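Long-range contacts in Cry37AA1 (Bacillus thuringiensis, PDB 4RHZ), which binds calcium and pairs with Cry23Aa1 in a binary complex, probably acting as the C2-fold partner of an aerolysin-type toxin: residues T2-A6 against T59-S63; Q72-D78 against P94-S100. All blocks are in the same frame, centred on the assembly; numbering follows the deposited sequence. Where two conformers were deposited one is given.

In the fold
The protein folds as a C2-type sandwich of two antiparallel four-stranded sheets, and each contact belongs to a different sheet. Contact 1 (2-6 with 59-63) pairs strand 4-13 with the outermost strand 55-62. Contact 2 (72-78 with 94-100) pairs strand 73-81 with strand 89-100, one of the two outermost strands of the other sheet. Their centres are about 18 Å apart, yet they touch between the sheets, where Ile62 CD1 packs against Met73 CE at 3.8 Å. Contact 1 is largely at the surface and away from the calcium site. Contact 2 is buried, partly by the Cry23Aa1 chain. The side chain of Asp78 at its end lies about 13 Å from the bound calcium ion.

Contact 1 of 2, residues T2-A6 against T59-S63; sequences TVYNA and TIKIS
Four backbone hydrogen bonds join Tyr4 and Ala6 to Ile62 and Ile60. Tyr4 N gives a nearly straight bond of 2.7 Å to Ile62 O, and Ile62 N answers to Tyr4 O. Ala6 N reaches Ile60 O at 2.8 Å with an angle of 173°. The return bond from Ile60 N to Ala6 O is more bent, at 146°. CA-H...O contacts add to these, the shortest from Thr59 CA to Ala6 O at 3.1 Å. Asn5 and Lys61 form the non-hydrogen-bonded pair between the two hydrogen-bonded pairs. This is antiparallel pairing at the edge of one sheet of the C2-type sandwich, with strand 115-125 on the other side of strand 4-13.

Apolar packing lies on the face that carries Tyr4, Ala6, Ile60 and Ile62. Ile62 CG1 sits between the backbone N and the carbonyl carbon (chi1 70°). From there Ile62 CD1 reaches Ala6 CB at 3.6 Å. Phe38 and Ile70 also touch Ile62. The edge of the Tyr4 ring is turned to Ile62 O, and the ring packs on Pro69 and Ile70.

On the opposite face Asn5 and Lys61 run side by side. Asn5 OD1 lies against the aliphatic chain of Lys61, 3.2 Å from Lys61 CE. At the end of the pairing, Thr59 CG2 rests 3.4 Å from Ala6 O, while Thr59 OG1 is hydrogen-bonded to Thr7 OG1.

Contact 2 of 2, residues Q72-D78 against P94-S100; sequences QMCFYGD and PSQKVCS
Cys74 and Cys99 are joined by a disulfide, SG to SG 2.1 Å. Cys74 CA and Cys99 CA are only 3.8 Å apart in this non-hydrogen-bonded pair. The hydrogen-bonded pairs Met73-Ser100 and Phe75-Val98 flank them. Phe75 N bonds to Val98 O, and Val98 N returns a bond of 3.0 Å to Phe75 O.

Beyond Val98 the pairing gives way to side chains. Lys97 runs alongside Tyr76 and lies over one face of its ring. Lys97 CE makes a CH-pi contact 3.9 Å from the Tyr76 ring centroid, and Lys97 NZ a cation-pi contact at 4.2 Å. Tyr76 CG lies between the backbone N and the carbonyl carbon (chi1 65°), which turns the ring so that Tyr76 CD1 is 4.0 Å from Pro94 CB. A water accepts from Gly77 N and also bonds to Gln96 O, bridging Gly77 of the strand to the loop before Lys97.

In the next shell, Lys97 NZ donates to Pro94 O at 2.8 Å, and Asp37 OD1 holds Tyr76 OH. Phe75 packs on Phe8 and Ile119 of the facing sheet. Gln230 of the Cry23Aa1 chain bonds to Cys99 N and Lys97 O, so this edge of the hairpin 73-81/89-100 faces the partner toxin. The disulfide locks the hairpin covalently beside that interface, and the ammonium group, shared between a carbonyl and a ring, probably has its charge partly offset there.

Contact 1 of 2, residues T2-A6 against T59-S63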
ATOM      1  N   THR B   2      30.113   6.895  12.258  1.00 42.90           N
ATOM      2  CA  THR B   2      29.260   5.943  13.064  1.00 42.78           C
ATOM      3  C   THR B   2      28.988   4.623  12.324  1.00 40.87           C
ATOM      4  O   THR B   2      28.693   4.623  11.135  1.00 40.73           O
ATOM      5  CB  THR B   2      27.904   6.625  13.352  1.00 44.48           C
ATOM      6  OG1 THR B   2      28.162   7.907  13.926  1.00 45.57           O
ATOM      7  CG2 THR B   2      26.974   5.755  14.294  1.00 43.02           C
ATOM      8  N   VAL B   3      29.078   3.501  13.030  1.00 39.38           N
ATOM      9  CA  VAL B   3      28.814   2.194  12.444  1.00 37.18           C
ATOM     10  C   VAL B   3      27.333   1.830  12.757  1.00 39.60           C
ATOM     11  O   VAL B   3      26.825   2.155  13.838  1.00 39.90           O
ATOM     12  CB  VAL B   3      29.800   1.164  13.009  1.00 36.97           C
ATOM     13  CG1 VAL B   3      29.434  -0.245  12.550  1.00 32.02           C
ATOM     14  CG2 VAL B   3      31.314   1.544  12.602  1.00 32.91           C
ATOM     15  N   TYR B   4      26.659   1.164  11.821  1.00 39.16           N
ATOM     16  CA  TYR B   4      25.260   0.758  11.989  1.00 39.93           C
ATOM     17  C   TYR B   4      25.024  -0.714  11.868  1.00 39.60           C
ATOM     18  O   TYR B   4      25.692  -1.414  11.103  1.00 39.67           O
ATOM     19  CB  TYR B   4      24.352   1.465  11.005  1.00 38.32           C
ATOM     20  CG  TYR B   4      24.352   2.946  11.205  1.00 41.39           C
ATOM     21  CD1 TYR B   4      23.467   3.539  12.106  1.00 41.48           C
ATOM     22  CD2 TYR B   4      25.257   3.783  10.496  1.00 39.02           C
ATOM     23  CE1 TYR B   4      23.466   4.924  12.305  1.00 40.74           C
ATOM     24  CE2 TYR B   4      25.265   5.132  10.683  1.00 38.80           C
ATOM     25  CZ  TYR B   4      24.354   5.706  11.599  1.00 44.33           C
ATOM     26  OH  TYR B   4      24.333   7.072  11.810  1.00 48.63           O
ATOM     27  N   ASN B   5      24.073  -1.191  12.657  1.00 39.84           N
ATOM     28  CA  ASN B   5      23.562  -2.545  12.498  1.00 39.63           C
ATOM     29  C   ASN B   5      22.554  -2.385  11.382  1.00 37.86           C
ATOM     30  O   ASN B   5      21.690  -1.575  11.459  1.00 37.98           O
ATOM     31  CB  ASN B   5      22.933  -3.059  13.829  1.00 39.99           C
ATOM     32  CG  ASN B   5      23.998  -3.633  14.817  1.00 44.00           C
ATOM     33  OD1 ASN B   5      24.869  -4.389  14.406  1.00 53.31           O
ATOM     34  ND2 ASN B   5      23.888  -3.328  16.108  1.00 45.23           N
ATOM     35  N   ALA B   6      22.730  -3.101  10.291  1.00 37.34           N
ATOM     36  CA  ALA B   6      21.776  -3.057   9.200  1.00 35.93           C
ATOM     37  C   ALA B   6      21.119  -4.430   9.079  1.00 35.11           C
ATOM     38  O   ALA B   6      21.813  -5.446   9.001  1.00 34.26           O
ATOM     39  CB  ALA B   6      22.430  -2.643   7.892  1.00 34.80           C
ATOM     40  N   THR B  59      21.556  -9.510   9.774  1.00 43.66           N
ATOM     41  CA  THR B  59      22.077  -8.263  10.291  1.00 42.90           C
ATOM     42  C   THR B  59      23.587  -8.228  10.119  1.00 42.33           C
ATOM     43  O   THR B  59      24.272  -9.226  10.347  1.00 42.97           O
ATOM     44  CB  THR B  59      21.637  -8.015  11.739  1.00 42.81           C
ATOM     45  OG1 THR B  59      20.222  -8.054  11.765  1.00 43.73           O
ATOM     46  CG2 THR B  59      22.080  -6.583  12.243  1.00 42.06           C
ATOM     47  N   ILE B  60      24.078  -7.064   9.712  1.00 41.66           N
ATOM     48  CA  ILE B  60      25.461  -6.851   9.241  0.50 40.89           C
ATOM     49  C   ILE B  60      25.913  -5.523   9.818  1.00 40.34           C
ATOM     50  O   ILE B  60      25.109  -4.579   9.950  1.00 41.12           O
ATOM     51  CB  ILE B  60      25.499  -6.653   7.685  0.50 40.50           C
ATOM     52  CG1 ILE B  60      25.091  -7.900   6.938  0.50 41.04           C
ATOM     53  CG2 ILE B  60      26.889  -6.342   7.186  0.50 41.38           C
ATOM     54  CD1 ILE B  60      25.258  -7.717   5.467  0.50 40.10           C
ATOM     55  N   LYS B  61      27.186  -5.378  10.127  1.00 39.11           N
ATOM     56  CA  LYS B  61      27.596  -4.048  10.569  1.00 37.00           C
ATOM     57  C   LYS B  61      28.145  -3.260   9.409  1.00 36.09           C
ATOM     58  O   LYS B  61      28.924  -3.790   8.614  1.00 34.50           O
ATOM     59  CB  LYS B  61      28.603  -4.186  11.680  1.00 39.40           C
ATOM     60  CG  LYS B  61      27.942  -4.266  13.060  1.00 40.53           C
ATOM     61  CD  LYS B  61      28.187  -5.577  13.717  1.00 51.24           C
ATOM     62  CE  LYS B  61      27.767  -5.513  15.200  1.00 53.54           C
ATOM     63  NZ  LYS B  61      28.579  -4.453  15.901  1.00 59.10           N
ATOM     64  N   ILE B  62      27.735  -1.999   9.275  1.00 34.79           N
ATOM     65  CA  ILE B  62      28.102  -1.239   8.116  1.00 34.17           C
ATOM     66  C   ILE B  62      28.344   0.239   8.407  1.00 34.38           C
ATOM     67  O   ILE B  62      27.903   0.742   9.417  1.00 34.06           O
ATOM     68  CB  ILE B  62      27.057  -1.337   6.974  1.00 34.16           C
ATOM     69  CG1 ILE B  62      25.784  -0.625   7.326  1.00 34.10           C
ATOM     70  CG2 ILE B  62      26.809  -2.798   6.504  1.00 34.10           C
ATOM     71  CD1 ILE B  62      24.793  -0.633   6.152  1.00 36.02           C
ATOM     72  N   SER B  63      29.062   0.913   7.522  1.00 33.27           N
ATOM     73  CA  SER B  63      29.287   2.350   7.640  1.00 34.06           C
ATOM     74  C   SER B  63      29.536   2.914   6.282  1.00 33.70           C
ATOM     75  O   SER B  63      29.848   2.164   5.321  1.00 34.75           O
ATOM     76  CB  SER B  63      30.476   2.656   8.561  1.00 34.96           C
ATOM     77  OG  SER B  63      31.676   2.120   8.007  1.00 38.13           O
TER

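Contact 2 of 2, residues Q72-D78 against P94-S100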
ATOM      1  N   GLN B  72      20.845   5.739   1.662  1.00 37.19           N
ATOM      2  CA  GLN B  72      20.776   5.103   0.349  1.00 35.95           C
ATOM      3  C   GLN B  72      21.420   3.724   0.351  1.00 34.57           C
ATOM      4  O   GLN B  72      22.499   3.540   0.891  1.00 33.10           O
ATOM      5  CB  GLN B  72      21.524   5.977  -0.700  1.00 35.39           C
ATOM      6  CG  GLN B  72      21.626   5.432  -2.112  1.00 38.34           C
ATOM      7  CD  GLN B  72      22.329   6.425  -3.113  1.00 44.75           C
ATOM      8  OE1 GLN B  72      21.905   7.588  -3.291  1.00 49.93           O
ATOM      9  NE2 GLN B  72      23.402   5.957  -3.738  1.00 41.24           N
ATOM     10  N   MET B  73      20.815   2.767  -0.350  1.00 33.40           N
ATOM     11  CA  MET B  73      21.446   1.500  -0.463  1.00 32.00           C
ATOM     12  C   MET B  73      20.987   0.910  -1.743  1.00 31.62           C
ATOM     13  O   MET B  73      19.815   1.092  -2.116  1.00 32.27           O
ATOM     14  CB  MET B  73      21.073   0.693   0.793  1.00 33.44           C
ATOM     15  CG  MET B  73      21.660  -0.675   0.822  1.00 36.20           C
ATOM     16  SD  MET B  73      22.390  -1.241   2.413  1.00 43.63           S
ATOM     17  CE  MET B  73      21.977  -0.206   3.690  1.00 28.31           C
ATOM     18  N   CYS B  74      21.888   0.229  -2.457  1.00 29.86           N
ATOM     19  CA  CYS B  74      21.597  -0.239  -3.767  1.00 28.18           C
ATOM     20  C   CYS B  74      21.751  -1.718  -3.753  1.00 27.95           C
ATOM     21  O   CYS B  74      22.636  -2.207  -3.080  1.00 29.57           O
ATOM     22  CB  CYS B  74      22.547   0.423  -4.785  1.00 28.70           C
ATOM     23  SG  CYS B  74      22.335   2.220  -4.877  1.00 31.37           S
ATOM     24  N   PHE B  75      20.914  -2.470  -4.485  1.00 26.91           N
ATOM     25  CA  PHE B  75      20.919  -3.926  -4.312  1.00 25.22           C
ATOM     26  C   PHE B  75      20.912  -4.568  -5.667  1.00 25.86           C
ATOM     27  O   PHE B  75      20.322  -4.014  -6.610  1.00 26.77           O
ATOM     28  CB  PHE B  75      19.661  -4.396  -3.552  1.00 24.57           C
ATOM     29  CG  PHE B  75      19.513  -3.840  -2.172  1.00 24.86           C
ATOM     30  CD1 PHE B  75      18.767  -2.684  -1.951  1.00 27.46           C
ATOM     31  CD2 PHE B  75      20.068  -4.493  -1.078  1.00 24.76           C
ATOM     32  CE1 PHE B  75      18.626  -2.139  -0.654  1.00 27.65           C
ATOM     33  CE2 PHE B  75      19.882  -4.004   0.269  1.00 25.22           C
ATOM     34  CZ  PHE B  75      19.206  -2.809   0.483  1.00 22.22           C
ATOM     35  N   TYR B  76      21.480  -5.760  -5.780  1.00 25.75           N
ATOM     36  CA  TYR B  76      21.286  -6.565  -7.002  1.00 26.11           C
ATOM     37  C   TYR B  76      21.556  -7.984  -6.704  1.00 25.57           C
ATOM     38  O   TYR B  76      22.183  -8.291  -5.693  1.00 27.00           O
ATOM     39  CB  TYR B  76      22.242  -6.124  -8.111  1.00 27.69           C
ATOM     40  CG  TYR B  76      23.757  -6.339  -7.851  1.00 26.36           C
ATOM     41  CD1 TYR B  76      24.422  -7.367  -8.474  1.00 27.18           C
ATOM     42  CD2 TYR B  76      24.495  -5.477  -7.034  1.00 27.89           C
ATOM     43  CE1 TYR B  76      25.787  -7.552  -8.315  1.00 25.70           C
ATOM     44  CE2 TYR B  76      25.874  -5.668  -6.844  1.00 27.95           C
ATOM     45  CZ  TYR B  76      26.486  -6.701  -7.518  1.00 29.78           C
ATOM     46  OH  TYR B  76      27.808  -6.955  -7.413  1.00 33.70           O
ATOM     47  N   GLY B  77      21.143  -8.852  -7.603  1.00 26.10           N
ATOM     48  CA  GLY B  77      21.178 -10.252  -7.307  1.00 25.97           C
ATOM     49  C   GLY B  77      21.328 -11.055  -8.571  1.00 27.40           C
ATOM     50  O   GLY B  77      20.895 -10.622  -9.669  1.00 27.28           O
ATOM     51  N   ASP B  78      21.947 -12.218  -8.404  1.00 27.26           N
ATOM     52  CA  ASP B  78      21.935 -13.281  -9.378  1.00 30.96           C
ATOM     53  C   ASP B  78      21.270 -14.444  -8.654  1.00 31.55           C
ATOM     54  O   ASP B  78      21.931 -15.183  -7.916  1.00 32.44           O
ATOM     55  CB  ASP B  78      23.383 -13.723  -9.731  1.00 30.02           C
ATOM     56  CG  ASP B  78      23.427 -14.729 -10.875  1.00 34.21           C
ATOM     57  OD1 ASP B  78      22.414 -15.418 -11.192  1.00 34.09           O
ATOM     58  OD2 ASP B  78      24.469 -14.740 -11.563  1.00 38.83           O
ATOM     59  N   PRO B  94      21.845 -10.019 -12.395  1.00 30.20           N
ATOM     60  CA  PRO B  94      22.742  -9.116 -11.704  1.00 30.09           C
ATOM     61  C   PRO B  94      22.998  -7.827 -12.476  1.00 30.03           C
ATOM     62  O   PRO B  94      23.528  -6.927 -11.916  1.00 31.38           O
ATOM     63  CB  PRO B  94      24.048  -9.937 -11.514  1.00 30.47           C
ATOM     64  CG  PRO B  94      24.097 -10.921 -12.713  1.00 31.63           C
ATOM     65  CD  PRO B  94      22.511 -11.278 -12.830  1.00 31.32           C
ATOM     66  N   SER B  95      22.577  -7.682 -13.711  1.00 30.08           N
ATOM     67  CA  SER B  95      22.758  -6.397 -14.293  1.00 31.90           C
ATOM     68  C   SER B  95      21.768  -5.370 -13.700  1.00 32.51           C
ATOM     69  O   SER B  95      21.880  -4.167 -13.957  1.00 33.44           O
ATOM     70  CB  SER B  95      22.604  -6.471 -15.815  1.00 32.52           C
ATOM     71  OG  SER B  95      21.286  -6.941 -16.082  1.00 37.83           O
ATOM     72  N   GLN B  96      20.797  -5.801 -12.912  1.00 31.80           N
ATOM     73  CA  GLN B  96      19.785  -4.837 -12.491  1.00 30.06           C
ATOM     74  C   GLN B  96      20.046  -4.407 -11.064  1.00 29.32           C
ATOM     75  O   GLN B  96      19.851  -5.225 -10.141  1.00 29.47           O
ATOM     76  CB  GLN B  96      18.358  -5.451 -12.593  1.00 30.03           C
ATOM     77  CG  GLN B  96      17.307  -4.537 -11.906  1.00 29.04           C
ATOM     78  CD  GLN B  96      15.911  -5.175 -11.798  1.00 32.21           C
ATOM     79  OE1 GLN B  96      15.705  -6.189 -11.117  1.00 33.36           O
ATOM     80  NE2 GLN B  96      14.965  -4.582 -12.475  1.00 28.87           N
ATOM     81  N   LYS B  97      20.384  -3.125 -10.887  1.00 25.84           N
ATOM     82  CA  LYS B  97      20.601  -2.512  -9.619  1.00 26.32           C
ATOM     83  C   LYS B  97      19.422  -1.633  -9.234  1.00 27.05           C
ATOM     84  O   LYS B  97      18.968  -0.796 -10.064  1.00 26.49           O
ATOM     85  CB  LYS B  97      21.861  -1.603  -9.674  1.00 28.09           C
ATOM     86  CG  LYS B  97      23.171  -2.377  -9.371  1.00 27.07           C
ATOM     87  CD  LYS B  97      23.624  -3.142 -10.616  1.00 27.35           C
ATOM     88  CE  LYS B  97      25.050  -3.779 -10.409  1.00 28.04           C
ATOM     89  NZ  LYS B  97      25.310  -4.842 -11.461  1.00 26.22           N
ATOM     90  N   VAL B  98      18.894  -1.809  -8.008  1.00 27.03           N
ATOM     91  CA  VAL B  98      17.764  -0.933  -7.539  1.00 25.37           C
ATOM     92  C   VAL B  98      18.100  -0.434  -6.173  1.00 26.37           C
ATOM     93  O   VAL B  98      18.449  -1.233  -5.317  1.00 27.61           O
ATOM     94  CB  VAL B  98      16.340  -1.690  -7.525  1.00 26.60           C
ATOM     95  CG1 VAL B  98      15.163  -0.700  -7.307  1.00 24.11           C
ATOM     96  CG2 VAL B  98      16.100  -2.436  -8.865  1.00 22.29           C
ATOM     97  N   CYS B  99      17.997   0.876  -5.953  1.00 25.32           N
ATOM     98  CA  CYS B  99      18.353   1.479  -4.678  1.00 26.95           C
ATOM     99  C   CYS B  99      17.073   1.995  -3.939  1.00 26.95           C
ATOM    100  O   CYS B  99      16.092   2.307  -4.568  1.00 25.99           O
ATOM    101  CB  CYS B  99      19.303   2.711  -4.946  1.00 27.21           C
ATOM    102  SG  CYS B  99      20.697   2.277  -6.145  1.00 31.65           S
ATOM    103  N   SER B 100      17.149   2.170  -2.628  1.00 27.93           N
ATOM    104  CA  SER B 100      16.114   2.872  -1.890  1.00 30.73           C
ATOM    105  C   SER B 100      16.687   3.501  -0.615  1.00 31.74           C
ATOM    106  O   SER B 100      17.746   3.111  -0.158  1.00 33.54           O
ATOM    107  CB  SER B 100      15.040   1.854  -1.457  1.00 30.55           C
ATOM    108  OG  SER B 100      15.663   0.814  -0.707  1.00 28.36           O
TER
HETATM  109  O   HOH W   1      19.361  -7.820  -9.452  1.00 26.44           O